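Local coordinates for UDP-L-Rhamnose Synthase (Acanthamoeba polyphaga mimivirus, PDB 7JID), which makes UDP-L-rhamnose as an NADP-dependent oxidoreductase with a Rossmann-type nucleotide-binding fold, at residues G110-G115 with D130-F135; N159-M164 with T211-F216; P189-I194 with N259-T264. One frame throughout, in Å; residues are numbered along the deposited sequence. Where two conformers were deposited one is given.

In the fold
The three contacts lie beside the UDP-rhamnose site: contacts 1 and 2 reach the rhamnose, and contact 3 comes within about 5 Å of the ligand at Asn259. Contact 2 forms one margin of the parallel Rossmann sheet. Contact 1, about 13 Å away between centres, is made within the loop after strand 103-109; Gly110 N lies 2.9 Å from Ile162 O of contact 2. Contact 3 joins two later loops, its centre about 11 Å from the centre of each of the others. Arg163 ties contact 2 to it, with NH1 2.8 Å from Asn190 OD1, while Gly115 N of contact 1 meets Asn259 O at 2.9 Å. Cys111, Arg163 and Met164 belong to the UDP-rhamnose pocket.

Contact 1: G110-G115 with D130-F135; sequences GCIFEG and DKPNFF. With EDO (1,2-ethanediol), chain G.
The Phe113 ring has Ile112 CG1 over one face, toward its rim, and stacks with Phe126, while its edge faces the backbone of 130-135: the carbonyl oxygens Asp130 O and Lys131 O lie in the ring plane, with Phe113 CE1 3.3 Å from Lys131 O. Phe134 turns its own edge to Cys111 O. Glu114 CB packs 3.8 Å from Phe134 CB, and in the conformer modelled here the carboxylate lies obliquely to the ring. Both segments belong to the long loop between strand 103-109 and helix 138-150 of the Rossmann-type fold, and the contact folds that loop back on itself near the UDP-rhamnose, which touches Cys111.

Four hydrogen bonds close the loop on itself. Ile112 O accepts two backbone N-H groups: Asn133 N at 3.0 Å, in the carbonyl plane, and Phe134 N at 3.2 Å from above that plane. The side-chain amide of Asn133 grips the backbone of Glu114 at two points. Its CG sits between the backbone N and the carbonyl carbon (chi1 80°), which carries OD1 within 2.8 Å of Glu114 N. Farther out, in the conformer modelled here, Glu114 OE2 forms a salt bridge with Arg246. The other half of the Asn133 grip runs from ND2 to Glu114 O, 3.1 Å long, on a lone pair of that oxygen and close to the amide plane.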
loop_
_atom_site.group_PDB
_atom_site.type_symbol
_atom_site.label_atom_id
_atom_site.label_comp_id
_atom_site.label_asym_id
_atom_site.label_seq_id
_atom_site.Cartn_x
_atom_site.Cartn_y
_atom_site.Cartn_z
ATOM N N GLY A 110 16.551 2.262 -1.123
ATOM C CA GLY A 110 16.988 2.498 0.255
ATOM C C GLY A 110 16.580 3.883 0.738
ATOM O O GLY A 110 16.961 4.190 1.877
ATOM N N CYS A 111 15.735 4.625 0.007
ATOM C CA CYS A 111 15.232 5.959 0.460
ATOM C C CYS A 111 14.058 5.789 1.438
ATOM O O CYS A 111 13.072 6.492 1.324
ATOM C CB CYS A 111 14.968 6.835 -0.743
ATOM S SG CYS A 111 16.587 7.308 -1.430
ATOM N N ILE A 112 14.189 4.858 2.386
ATOM C CA ILE A 112 13.143 4.526 3.400
ATOM C C ILE A 112 13.725 4.741 4.789
ATOM O O ILE A 112 13.029 4.449 5.778
ATOM C CB ILE A 112 12.682 3.078 3.161
ATOM C CG1 ILE A 112 13.814 2.077 3.374
ATOM C CG2 ILE A 112 12.108 2.997 1.739
ATOM C CD1 ILE A 112 13.429 0.642 3.163
ATOM N N PHE A 113 14.974 5.208 4.863
ATOM C CA PHE A 113 15.640 5.474 6.162
ATOM C C PHE A 113 16.236 6.882 6.176
ATOM O O PHE A 113 16.480 7.500 5.149
ATOM C CB PHE A 113 16.802 4.524 6.429
ATOM C CG PHE A 113 16.518 3.061 6.216
ATOM C CD1 PHE A 113 15.733 2.350 7.114
ATOM C CD2 PHE A 113 17.006 2.404 5.100
ATOM C CE1 PHE A 113 15.520 0.995 6.935
ATOM C CE2 PHE A 113 16.794 1.050 4.925
ATOM C CZ PHE A 113 15.986 0.360 5.815
ATOM N N GLU A 114 16.406 7.389 7.381
ATOM C CA GLU A 114 17.040 8.699 7.636
ATOM C C GLU A 114 18.058 8.529 8.773
ATOM O O GLU A 114 17.667 8.071 9.852
ATOM C CB GLU A 114 15.959 9.746 7.910
ATOM C CG GLU A 114 16.490 11.117 8.249
ATOM C CD GLU A 114 17.076 11.984 7.144
ATOM O OE1 GLU A 114 16.553 12.035 5.944
ATOM O OE2 GLU A 114 18.004 12.752 7.515
ATOM N N GLY A 115 19.309 8.878 8.513
ATOM C CA GLY A 115 20.339 9.011 9.547
ATOM C C GLY A 115 21.556 8.131 9.341
ATOM O O GLY A 115 21.749 7.556 8.274
ATOM N N ASP A 130 16.292 -3.774 9.152
ATOM C CA ASP A 130 15.811 -2.532 9.777
ATOM C C ASP A 130 14.484 -2.117 9.121
ATOM O O ASP A 130 14.311 -2.289 7.883
ATOM C CB ASP A 130 16.837 -1.406 9.674
ATOM C CG ASP A 130 17.865 -1.408 10.777
ATOM O OD1 ASP A 130 17.594 -1.966 11.896
ATOM O OD2 ASP A 130 18.937 -0.876 10.527
ATOM N N LYS A 131 13.576 -1.624 9.939
ATOM C CA LYS A 131 12.276 -1.101 9.461
ATOM C C LYS A 131 12.483 0.322 8.961
ATOM O O LYS A 131 13.325 1.044 9.453
ATOM C CB LYS A 131 11.241 -1.068 10.587
ATOM C CG LYS A 131 11.188 -2.321 11.438
ATOM C CD LYS A 131 11.031 -3.584 10.646
ATOM C CE LYS A 131 10.495 -4.709 11.506
ATOM N NZ LYS A 131 9.077 -4.480 11.863
ATOM N N PRO A 132 11.663 0.797 8.010
ATOM C CA PRO A 132 11.705 2.203 7.606
ATOM C C PRO A 132 11.580 3.168 8.790
ATOM O O PRO A 132 10.835 2.869 9.727
ATOM C CB PRO A 132 10.482 2.326 6.696
ATOM C CG PRO A 132 10.317 0.938 6.118
ATOM C CD PRO A 132 10.643 0.021 7.283
ATOM N N ASN A 133 12.327 4.257 8.736
ATOM C CA ASN A 133 12.199 5.344 9.725
ATOM C C ASN A 133 12.159 6.690 9.033
ATOM O O ASN A 133 12.262 7.707 9.724
ATOM C CB ASN A 133 13.301 5.279 10.777
ATOM C CG ASN A 133 14.603 5.867 10.293
ATOM O OD1 ASN A 133 14.902 5.829 9.093
ATOM N ND2 ASN A 133 15.335 6.479 11.202
ATOM N N PHE A 134 12.040 6.743 7.713
ATOM C CA PHE A 134 11.861 8.013 6.970
ATOM C C PHE A 134 10.484 8.035 6.300
ATOM O O PHE A 134 10.191 7.124 5.501
ATOM C CB PHE A 134 12.987 8.268 5.966
ATOM C CG PHE A 134 12.781 9.519 5.171
ATOM C CD1 PHE A 134 12.931 10.788 5.735
ATOM C CD2 PHE A 134 12.372 9.452 3.863
ATOM C CE1 PHE A 134 12.672 11.924 4.986
ATOM C CE2 PHE A 134 12.154 10.587 3.101
ATOM C CZ PHE A 134 12.317 11.830 3.656
ATOM N N PHE A 135 9.717 9.078 6.584
ATOM C CA PHE A 135 8.316 9.177 6.125
ATOM C C PHE A 135 8.064 10.527 5.471
ATOM O O PHE A 135 6.907 10.916 5.419
ATOM C CB PHE A 135 7.365 8.846 7.271
ATOM C CG PHE A 135 7.708 7.587 8.004
ATOM C CD1 PHE A 135 7.442 6.343 7.442
ATOM C CD2 PHE A 135 8.218 7.619 9.303
ATOM C CE1 PHE A 135 7.742 5.171 8.124
ATOM C CE2 PHE A 135 8.521 6.429 9.979
ATOM C CZ PHE A 135 8.269 5.206 9.392
HETATM C C1 EDO G . 19.306 6.781 13.638
HETATM O O1 EDO G . 18.736 7.788 12.849
HETATM C C2 EDO G . 18.962 5.447 13.127
HETATM O O2 EDO G . 19.230 4.405 14.021
#

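Contact 2: N159-M164 with T211-F216; sequences NLRIRM and TGTFNF. With AWU ([[(2~{R},3~{S},4~{R},5~{R})-5-[2,4-bis(oxidanylidene)pyrimidin-1-yl]-3,4-bis(oxidanyl)oxolan-2-yl]methoxy-oxidanyl-phosphoryl] [(2~{R},3~{R},4~{R},5~{R},6~{S})-6-methyl-3,4,5-tris(oxidanyl)oxan-2-yl] hydrogen phosphate), chain C.
Strands 159-162 and 212-215 pair in parallel at the margin of the Rossmann sheet, with Asn159 beside Thr213, Leu160 beside Phe214 and Arg161 beside Asn215. The backbone ladder alternates between the strands: Asn159 N donates to Gly212 O, Phe214 N to Asn159 O, Arg161 N to Phe214 O, and Phe216 N to Arg161 O.

On the face carrying Leu160 and Phe214, Leu160 CD1 sits over the centre of the Phe216 ring in a CH-pi contact, 4.0 Å from the centroid. Ile162 CG2 comes to the edge of that ring, 3.7 Å from Phe216 CD2. The other face is polar. Arg161, extended from CG to NE, runs beside Asn215, whose OD1 meets the guanidinium edge and accepts from NH1 (2.8 Å). Thr213 CG2 packs over one guanidinium face. Asn159 ND2 donates to Thr213 OG1 at 2.9 Å, the two side chains pointing the same way.

Second-shell groups hold this polar row: Asp147 takes a salt bridge from Arg161 NH2 and a hydrogen bond from Asn159 ND2, and Thr127 O accepts from Arg161 NH1. Met198 and Met205 of helix 195-207 pack on Phe216. Beyond the paired residues, Met164 N donates to the rhamnose hydroxyl O3' over 2.9 Å.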
loop_
_atom_site.group_PDB
_atom_site.type_symbol
_atom_site.label_atom_id
_atom_site.label_comp_id
_atom_site.label_asym_id
_atom_site.label_seq_id
_atom_site.Cartn_x
_atom_site.Cartn_y
_atom_site.Cartn_z
ATOM N N ASN A 159 15.204 -8.493 -3.304
ATOM C CA ASN A 159 14.795 -7.090 -3.060
ATOM C C ASN A 159 16.063 -6.236 -2.940
ATOM O O ASN A 159 16.688 -6.240 -1.892
ATOM C CB ASN A 159 13.835 -7.047 -1.885
ATOM C CG ASN A 159 13.624 -5.644 -1.367
ATOM O OD1 ASN A 159 13.450 -4.736 -2.172
ATOM N ND2 ASN A 159 13.549 -5.519 -0.059
ATOM N N LEU A 160 16.379 -5.479 -3.964
ATOM C CA LEU A 160 17.634 -4.692 -3.991
ATOM C C LEU A 160 17.317 -3.219 -3.683
ATOM O O LEU A 160 16.475 -2.610 -4.364
ATOM C CB LEU A 160 18.348 -4.798 -5.339
ATOM C CG LEU A 160 18.782 -6.217 -5.699
ATOM C CD1 LEU A 160 19.471 -6.223 -7.037
ATOM C CD2 LEU A 160 19.626 -6.857 -4.598
ATOM N N ARG A 161 17.875 -2.703 -2.597
ATOM C CA ARG A 161 17.700 -1.275 -2.251
ATOM C C ARG A 161 18.791 -0.390 -2.854
ATOM O O ARG A 161 19.927 -0.289 -2.333
ATOM C CB ARG A 161 17.688 -1.182 -0.724
ATOM C CG ARG A 161 16.556 -1.899 -0.025
ATOM C CD ARG A 161 16.743 -1.599 1.438
ATOM N NE ARG A 161 15.844 -2.247 2.342
ATOM C CZ ARG A 161 16.117 -2.531 3.612
ATOM N NH1 ARG A 161 17.342 -2.345 4.085
ATOM N NH2 ARG A 161 15.164 -3.051 4.365
ATOM N N ILE A 162 18.509 0.232 -4.011
ATOM C CA ILE A 162 19.444 1.224 -4.602
ATOM C C ILE A 162 19.073 2.602 -4.042
ATOM O O ILE A 162 17.926 2.787 -3.600
ATOM C CB ILE A 162 19.445 1.194 -6.134
ATOM C CG1 ILE A 162 18.053 1.481 -6.702
ATOM C CG2 ILE A 162 20.041 -0.121 -6.617
ATOM C CD1 ILE A 162 18.117 1.977 -8.135
ATOM N N ARG A 163 20.007 3.507 -4.139
ATOM C CA ARG A 163 19.719 4.926 -3.857
ATOM C C ARG A 163 20.407 5.809 -4.864
ATOM O O ARG A 163 21.562 5.520 -5.243
ATOM C CB ARG A 163 20.189 5.320 -2.466
ATOM C CG ARG A 163 19.541 4.518 -1.363
ATOM C CD ARG A 163 19.899 5.032 0.027
ATOM N NE ARG A 163 19.278 6.329 0.285
ATOM C CZ ARG A 163 19.878 7.465 0.641
ATOM N NH1 ARG A 163 21.185 7.597 0.591
ATOM N NH2 ARG A 163 19.155 8.520 0.924
ATOM N N MET A 164 19.805 6.955 -5.147
ATOM C CA MET A 164 20.481 8.051 -5.893
ATOM C C MET A 164 21.337 7.476 -7.020
ATOM O O MET A 164 22.550 7.747 -7.159
ATOM C CB MET A 164 21.358 8.855 -4.939
ATOM C CG MET A 164 20.500 9.408 -3.804
ATOM S SD MET A 164 21.447 10.176 -2.510
ATOM C CE MET A 164 20.142 11.009 -1.612
ATOM N N THR A 211 18.303 -14.717 -3.189
ATOM C CA THR A 211 17.015 -14.105 -2.775
ATOM C C THR A 211 17.240 -13.323 -1.491
ATOM O O THR A 211 18.331 -13.412 -0.924
ATOM C CB THR A 211 15.848 -15.099 -2.640
ATOM O OG1 THR A 211 16.132 -16.043 -1.606
ATOM C CG2 THR A 211 15.549 -15.744 -3.970
ATOM N N GLY A 212 16.227 -12.566 -1.081
ATOM C CA GLY A 212 16.292 -11.808 0.164
ATOM C C GLY A 212 16.433 -10.314 -0.101
ATOM O O GLY A 212 16.534 -9.913 -1.255
ATOM N N THR A 213 16.589 -9.558 0.956
ATOM C CA THR A 213 16.814 -8.097 0.864
ATOM C C THR A 213 18.327 -7.847 0.878
ATOM O O THR A 213 19.035 -8.429 1.704
ATOM C CB THR A 213 16.086 -7.353 1.973
ATOM O OG1 THR A 213 14.688 -7.533 1.733
ATOM C CG2 THR A 213 16.387 -5.876 2.000
ATOM N N PHE A 214 18.798 -6.940 0.031
ATOM C CA PHE A 214 20.198 -6.439 0.051
ATOM C C PHE A 214 20.171 -4.933 -0.097
ATOM O O PHE A 214 19.672 -4.416 -1.122
ATOM C CB PHE A 214 21.047 -7.038 -1.052
ATOM C CG PHE A 214 21.373 -8.502 -0.872
ATOM C CD1 PHE A 214 22.652 -8.891 -0.483
ATOM C CD2 PHE A 214 20.448 -9.473 -1.214
ATOM C CE1 PHE A 214 22.957 -10.247 -0.375
ATOM C CE2 PHE A 214 20.745 -10.826 -1.057
ATOM C CZ PHE A 214 22.021 -11.202 -0.684
ATOM N N ASN A 215 20.849 -4.248 0.801
ATOM C CA ASN A 215 21.297 -2.858 0.564
ATOM C C ASN A 215 22.242 -2.906 -0.636
ATOM O O ASN A 215 23.143 -3.738 -0.677
ATOM C CB ASN A 215 21.932 -2.294 1.838
ATOM C CG ASN A 215 20.932 -2.017 2.921
ATOM O OD1 ASN A 215 19.747 -1.791 2.672
ATOM N ND2 ASN A 215 21.390 -2.091 4.176
ATOM N N PHE A 216 22.001 -2.059 -1.617
ATOM C CA PHE A 216 22.575 -2.203 -2.961
ATOM C C PHE A 216 23.109 -0.841 -3.396
ATOM O O PHE A 216 22.846 -0.381 -4.502
ATOM C CB PHE A 216 21.565 -2.820 -3.911
ATOM C CG PHE A 216 22.267 -3.585 -4.986
ATOM C CD1 PHE A 216 22.859 -4.802 -4.705
ATOM C CD2 PHE A 216 22.226 -3.134 -6.287
ATOM C CE1 PHE A 216 23.466 -5.515 -5.739
ATOM C CE2 PHE A 216 22.862 -3.829 -7.301
ATOM C CZ PHE A 216 23.443 -5.041 -7.015
HETATM P PA AWU C . 15.754 14.718 -6.687
HETATM O O1A AWU C . 14.574 15.447 -6.166
HETATM O O2A AWU C . 16.306 15.114 -8.045
HETATM O O3A AWU C . 15.598 13.117 -6.949
HETATM P PB AWU C . 14.521 12.097 -6.229
HETATM O O1B AWU C . 14.486 12.168 -4.683
HETATM O O2B AWU C . 13.190 12.186 -7.008
HETATM O O3B AWU C . 15.284 10.735 -6.580
HETATM C "C5'" AWU C . 14.041 7.330 -6.529
HETATM O "O5'" AWU C . 14.516 8.589 -6.969
HETATM C "C4'" AWU C . 15.172 6.562 -5.868
HETATM O "O4'" AWU C . 14.700 5.345 -5.248
HETATM C "C3'" AWU C . 15.782 7.423 -4.810
HETATM O "O3'" AWU C . 16.990 6.828 -4.418
HETATM C "C2'" AWU C . 16.165 8.811 -5.312
HETATM C "C1'" AWU C . 15.079 9.443 -6.065
HETATM N N1 AWU C . 18.605 18.489 -4.539
HETATM C C2 AWU C . 19.352 19.643 -4.384
HETATM O O2 AWU C . 20.510 19.579 -3.921
HETATM N N3 AWU C . 18.845 20.818 -4.876
HETATM C C4 AWU C . 17.580 20.905 -5.368
HETATM O O4 AWU C . 17.193 22.042 -5.830
HETATM C C5 AWU C . 16.837 19.737 -5.542
HETATM C C6 AWU C . 17.312 18.537 -5.024
HETATM C C1C AWU C . 19.123 17.183 -4.040
HETATM C C2C AWU C . 18.178 16.355 -3.169
HETATM C C3C AWU C . 18.675 14.914 -3.448
HETATM C C4C AWU C . 19.131 15.031 -4.867
HETATM C C5C AWU C . 18.239 14.368 -5.894
HETATM C "C6'" AWU C . 13.530 6.648 -7.797
HETATM O "O2'" AWU C . 17.196 8.654 -6.264
HETATM O O2C AWU C . 18.370 16.717 -1.825
HETATM O O3C AWU C . 19.827 14.619 -2.678
HETATM O O4C AWU C . 19.173 16.407 -5.219
HETATM O O5C AWU C . 16.896 14.832 -5.626
#

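Contact 3: P189-I194 with N259-T264; sequences PNSMTI and NNLLNT
Two irregular, extended segments meet at 45°, with Asn190 nearest Asn260 and Ser191 nearest Leu261, and one backbone bond joins them, Ser191 N to Asn260 O (3.1 Å). Side chains supply the other links. The Asn190 amide reaches two successive residues: ND2 donates to Asn259 OD1 at 2.9 Å, nearly straight at 176° and on a lone pair in the carbonyl plane, while OD1 receives Asn260 N at 3.1 Å from above its own carbonyl plane.

A chi1 of -70° swings Ser191 OG back to the side of its own N-H, where it accepts Leu262 N at 2.9 Å; Leu261 CD1 approaches the same oxygen at 3.5 Å. Arg163 NH1 gives Asn190 OD1 a second donor and also bonds Ser191 O, linking the pair to the chain that leaves strand 157-162. Asn260 ND2 donates to Phe113 O. The segment 189-194 leads into helix 195-207, and the chain continues from Thr264 into helix 265-270; Met192 packs on helices 224-234 and 277-287, and Leu262 rests on Asn215 of strand 212-215.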
loop_
_atom_site.group_PDB
_atom_site.type_symbol
_atom_site.label_atom_id
_atom_site.label_comp_id
_atom_site.label_asym_id
_atom_site.label_seq_id
_atom_site.Cartn_x
_atom_site.Cartn_y
_atom_site.Cartn_z
ATOM N N PRO A 189 26.142 13.824 3.134
ATOM C CA PRO A 189 26.730 12.503 2.856
ATOM C C PRO A 189 25.624 11.448 2.719
ATOM O O PRO A 189 24.742 11.357 3.568
ATOM C CB PRO A 189 27.665 12.238 4.040
ATOM C CG PRO A 189 27.987 13.628 4.550
ATOM C CD PRO A 189 26.706 14.395 4.367
ATOM N N ASN A 190 25.769 10.565 1.740
ATOM C CA ASN A 190 24.717 9.584 1.429
ATOM C C ASN A 190 25.295 8.332 0.782
ATOM O O ASN A 190 26.365 8.424 0.113
ATOM C CB ASN A 190 23.765 10.188 0.404
ATOM C CG ASN A 190 22.583 10.867 1.038
ATOM O OD1 ASN A 190 21.654 10.191 1.480
ATOM N ND2 ASN A 190 22.607 12.214 1.050
ATOM N N SER A 191 24.610 7.221 0.988
ATOM C CA SER A 191 24.821 5.967 0.248
ATOM C C SER A 191 24.209 6.125 -1.132
ATOM O O SER A 191 22.996 6.457 -1.223
ATOM C CB SER A 191 24.281 4.805 0.962
ATOM O OG SER A 191 25.026 4.496 2.134
ATOM N N MET A 192 24.970 5.790 -2.161
ATOM C CA MET A 192 24.524 5.919 -3.566
ATOM C C MET A 192 24.951 4.688 -4.357
ATOM O O MET A 192 25.833 4.009 -3.925
ATOM C CB MET A 192 25.052 7.185 -4.249
ATOM C CG MET A 192 25.052 8.395 -3.360
ATOM S SD MET A 192 25.287 9.898 -4.339
ATOM C CE MET A 192 25.206 11.165 -3.039
ATOM N N THR A 193 24.319 4.493 -5.503
ATOM C CA THR A 193 24.480 3.306 -6.376
ATOM C C THR A 193 25.050 3.747 -7.714
ATOM O O THR A 193 24.366 4.472 -8.431
ATOM C CB THR A 193 23.135 2.620 -6.603
ATOM O OG1 THR A 193 22.578 2.207 -5.354
ATOM C CG2 THR A 193 23.267 1.362 -7.439
ATOM N N ILE A 194 26.273 3.298 -8.050
ATOM C CA ILE A 194 26.826 3.502 -9.402
ATOM C C ILE A 194 26.360 2.346 -10.290
ATOM O O ILE A 194 26.801 1.220 -10.078
ATOM C CB ILE A 194 28.352 3.662 -9.403
ATOM C CG1 ILE A 194 28.756 4.868 -8.528
ATOM C CG2 ILE A 194 28.791 3.820 -10.851
ATOM C CD1 ILE A 194 30.210 4.983 -8.336
ATOM N N ASN A 259 17.987 10.873 3.565
ATOM C CA ASN A 259 19.466 10.968 3.679
ATOM C C ASN A 259 19.917 9.888 4.641
ATOM O O ASN A 259 19.460 9.945 5.804
ATOM C CB ASN A 259 19.920 12.348 4.175
ATOM C CG ASN A 259 19.623 13.412 3.155
ATOM O OD1 ASN A 259 20.342 13.581 2.195
ATOM N ND2 ASN A 259 18.530 14.142 3.360
ATOM N N ASN A 260 20.824 8.991 4.244
ATOM C CA ASN A 260 21.204 7.873 5.139
ATOM C C ASN A 260 22.530 7.259 4.672
ATOM O O ASN A 260 22.971 7.511 3.548
ATOM C CB ASN A 260 20.058 6.876 5.257
ATOM C CG ASN A 260 19.824 6.087 3.982
ATOM O OD1 ASN A 260 20.759 5.493 3.476
ATOM N ND2 ASN A 260 18.573 6.064 3.555
ATOM N N LEU A 261 23.078 6.448 5.557
ATOM C CA LEU A 261 24.029 5.354 5.260
ATOM C C LEU A 261 23.296 4.030 5.309
ATOM O O LEU A 261 22.619 3.759 6.348
ATOM C CB LEU A 261 25.134 5.343 6.318
ATOM C CG LEU A 261 26.086 4.141 6.311
ATOM C CD1 LEU A 261 26.932 4.119 5.053
ATOM C CD2 LEU A 261 26.985 4.143 7.551
ATOM N N LEU A 262 23.475 3.216 4.278
ATOM C CA LEU A 262 23.111 1.782 4.324
ATOM C C LEU A 262 24.337 0.965 4.697
ATOM O O LEU A 262 25.417 1.180 4.140
ATOM C CB LEU A 262 22.553 1.306 2.980
ATOM C CG LEU A 262 21.338 2.054 2.438
ATOM C CD1 LEU A 262 21.046 1.498 1.028
ATOM C CD2 LEU A 262 20.161 2.001 3.385
ATOM N N ASN A 263 24.141 0.055 5.652
ATOM C CA ASN A 263 25.154 -0.974 5.952
ATOM C C ASN A 263 25.192 -1.972 4.794
ATOM O O ASN A 263 24.129 -2.576 4.532
ATOM C CB ASN A 263 24.829 -1.632 7.280
ATOM C CG ASN A 263 25.862 -2.637 7.712
ATOM O OD1 ASN A 263 26.361 -3.407 6.914
ATOM N ND2 ASN A 263 26.053 -2.760 9.022
ATOM N N THR A 264 26.331 -2.082 4.124
ATOM C CA THR A 264 26.420 -3.003 2.969
ATOM C C THR A 264 27.265 -4.232 3.297
ATOM O O THR A 264 27.737 -4.820 2.373
ATOM C CB THR A 264 26.905 -2.271 1.731
ATOM O OG1 THR A 264 28.173 -1.685 1.992
ATOM C CG2 THR A 264 25.899 -1.254 1.250
#